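Local coordinates for protein beta-fructofuranosidase, insoluble isoenzyme CWINV1 (Arabidopsis thaliana, PDB 2OXB) that hydrolyses sucrose and 1-kestose, and more weakly neokestose and levan, as a cell-wall invertase of glycoside hydrolase family 32, at residues Y439-C444 / A463-N468. The protein carries 1 engineered substitution. Numbering follows the deposited sequence.
Sequences YVVLMC and AFVDIN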
loop_
_atom_site.group_PDB
_atom_site.type_symbol
_atom_site.label_atom_id
_atom_site.label_comp_id
_atom_site.label_asym_id
_atom_site.label_seq_id
_atom_site.Cartn_x
_atom_site.Cartn_y
_atom_site.Cartn_z
ATOM N N TYR A 439 -13.041 -24.433 1.522
ATOM C CA TYR A 439 -13.854 -23.288 1.866
ATOM C C TYR A 439 -13.291 -21.970 1.338
ATOM O O TYR A 439 -12.113 -21.871 0.987
ATOM C CB TYR A 439 -13.988 -23.242 3.390
ATOM C CG TYR A 439 -14.645 -24.477 3.982
ATOM C CD1 TYR A 439 -15.959 -24.428 4.462
ATOM C CD2 TYR A 439 -13.978 -25.704 4.023
ATOM C CE1 TYR A 439 -16.599 -25.568 4.962
ATOM C CE2 TYR A 439 -14.608 -26.856 4.519
ATOM C CZ TYR A 439 -15.917 -26.779 4.985
ATOM O OH TYR A 439 -16.561 -27.897 5.461
ATOM N N VAL A 440 -14.152 -20.960 1.264
ATOM C CA VAL A 440 -13.731 -19.640 0.809
ATOM C C VAL A 440 -13.979 -18.641 1.937
ATOM O O VAL A 440 -15.087 -18.548 2.496
ATOM C CB VAL A 440 -14.505 -19.157 -0.450
ATOM C CG1 VAL A 440 -13.925 -17.837 -0.934
ATOM C CG2 VAL A 440 -14.443 -20.195 -1.547
ATOM N N VAL A 441 -12.932 -17.901 2.273
ATOM C CA VAL A 441 -13.032 -16.908 3.321
ATOM C C VAL A 441 -13.144 -15.516 2.740
ATOM O O VAL A 441 -12.223 -15.011 2.103
ATOM C CB VAL A 441 -11.822 -16.936 4.230
ATOM C CG1 VAL A 441 -12.049 -15.988 5.400
ATOM C CG2 VAL A 441 -11.576 -18.346 4.701
ATOM N N LEU A 442 -14.291 -14.907 2.981
ATOM C CA LEU A 442 -14.576 -13.581 2.500
ATOM C C LEU A 442 -14.292 -12.488 3.528
ATOM O O LEU A 442 -14.842 -12.503 4.631
ATOM C CB LEU A 442 -16.042 -13.485 2.095
ATOM C CG LEU A 442 -16.405 -12.084 1.610
ATOM C CD1 LEU A 442 -15.698 -11.836 0.285
ATOM C CD2 LEU A 442 -17.903 -11.938 1.463
ATOM N N MET A 443 -13.441 -11.536 3.173
ATOM C CA MET A 443 -13.174 -10.432 4.080
ATOM C C MET A 443 -13.845 -9.209 3.442
ATOM O O MET A 443 -13.527 -8.844 2.302
ATOM C CB MET A 443 -11.658 -10.196 4.258
ATOM C CG MET A 443 -11.272 -9.608 5.631
ATOM S SD MET A 443 -9.525 -9.051 5.822
ATOM C CE MET A 443 -9.729 -7.194 5.895
ATOM N N CYS A 444 -14.798 -8.614 4.162
ATOM C CA CYS A 444 -15.506 -7.421 3.687
ATOM C C CYS A 444 -15.226 -6.236 4.593
ATOM O O CYS A 444 -15.031 -6.394 5.796
ATOM C CB CYS A 444 -17.018 -7.626 3.686
ATOM S SG CYS A 444 -17.693 -8.841 2.509
ATOM N N ALA A 463 -12.575 -8.657 -0.403
ATOM C CA ALA A 463 -11.401 -9.532 -0.581
ATOM C C ALA A 463 -11.574 -10.979 -0.061
ATOM O O ALA A 463 -12.434 -11.275 0.769
ATOM C CB ALA A 463 -10.174 -8.900 0.059
ATOM N N PHE A 464 -10.764 -11.879 -0.607
ATOM C CA PHE A 464 -10.760 -13.291 -0.236
ATOM C C PHE A 464 -9.507 -13.530 0.610
ATOM O O PHE A 464 -8.483 -12.872 0.407
ATOM C CB PHE A 464 -10.718 -14.172 -1.497
ATOM C CG PHE A 464 -11.977 -14.133 -2.316
ATOM C CD1 PHE A 464 -11.917 -14.071 -3.713
ATOM C CD2 PHE A 464 -13.230 -14.154 -1.694
ATOM C CE1 PHE A 464 -13.093 -14.023 -4.483
ATOM C CE2 PHE A 464 -14.414 -14.108 -2.449
ATOM C CZ PHE A 464 -14.346 -14.041 -3.851
ATOM N N VAL A 465 -9.581 -14.462 1.553
ATOM C CA VAL A 465 -8.433 -14.741 2.407
ATOM C C VAL A 465 -8.045 -16.224 2.335
ATOM O O VAL A 465 -8.833 -17.107 2.696
ATOM C CB VAL A 465 -8.746 -14.346 3.869
ATOM C CG1 VAL A 465 -7.475 -14.261 4.681
ATOM C CG2 VAL A 465 -9.465 -13.007 3.892
ATOM N N ASP A 466 -6.827 -16.488 1.867
ATOM C CA ASP A 466 -6.344 -17.852 1.749
ATOM C C ASP A 466 -5.856 -18.383 3.079
ATOM O O ASP A 466 -4.654 -18.503 3.330
ATOM C CB ASP A 466 -5.224 -17.967 0.718
ATOM C CG ASP A 466 -4.950 -19.419 0.326
ATOM O OD1 ASP A 466 -5.886 -20.082 -0.185
ATOM O OD2 ASP A 466 -3.809 -19.897 0.523
ATOM N N ILE A 467 -6.816 -18.702 3.928
ATOM C CA ILE A 467 -6.539 -19.251 5.242
ATOM C C ILE A 467 -7.421 -20.454 5.331
ATOM O O ILE A 467 -8.311 -20.637 4.499
ATOM C CB ILE A 467 -6.934 -18.273 6.363
ATOM C CG1 ILE A 467 -8.349 -17.743 6.088
ATOM C CG2 ILE A 467 -5.907 -17.150 6.456
ATOM C CD1 ILE A 467 -8.813 -16.669 7.048
ATOM N N ASN A 468 -7.169 -21.285 6.325
ATOM C CA ASN A 468 -7.988 -22.467 6.498
ATOM C C ASN A 468 -8.934 -22.218 7.653
ATOM O O ASN A 468 -8.516 -22.157 8.794
ATOM C CB ASN A 468 -7.125 -23.685 6.791
ATOM C CG ASN A 468 -7.719 -24.941 6.229
ATOM O OD1 ASN A 468 -7.507 -25.266 5.058
ATOM N ND2 ASN A 468 -8.510 -25.642 7.039
#
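Met443 and Ala463 pair through two backbone hydrogen bonds, the defining sign of a hydrogen-bonded antiparallel pair: Met443 N to Ala463 O is nearly straight (165° at the hydrogen), whereas Ala463 N reaches Met443 O over 2.9 Å on a more bent path (135°). A third bond runs from Val465 N to Val441 O at 2.8 Å, and the same oxygen accepts a CA-H...O contact from Phe464 CA. Leu442 and Phe464, their CA atoms 4.7 Å apart, form the intervening non-hydrogen-bonded pair. Strand 461-465 thus extends the sheet beyond strand 439-446, whose other edge bonds to strand 423-431, within one sheet of the beta-sandwich that forms the C-terminal domain of family 32 enzymes. Apolar contacts divide between two faces. On one, Leu442 CD1 and Val440 CG1 each meet the Phe464 ring obliquely, both at 3.8 Å, through CE2 and CD2 respectively. On the other, Met443 CB touches Val465 CG2, and both residues also pack on Ala493. Past an inverse gamma turn centred on Asp466, the Ile467 side chain crosses Val441 at about a right angle; with CG1 between backbone N and carbonyl carbon (chi1 48°), Ile467 CG1 comes within 3.6 Å of Val441 CG2, and CD1 lies against Val441 CG1. An alanine at Val441 removes both methyls, which would probably leave Ile467 CG1 and CD1 less firmly packed and open a gap beside Val465 CB.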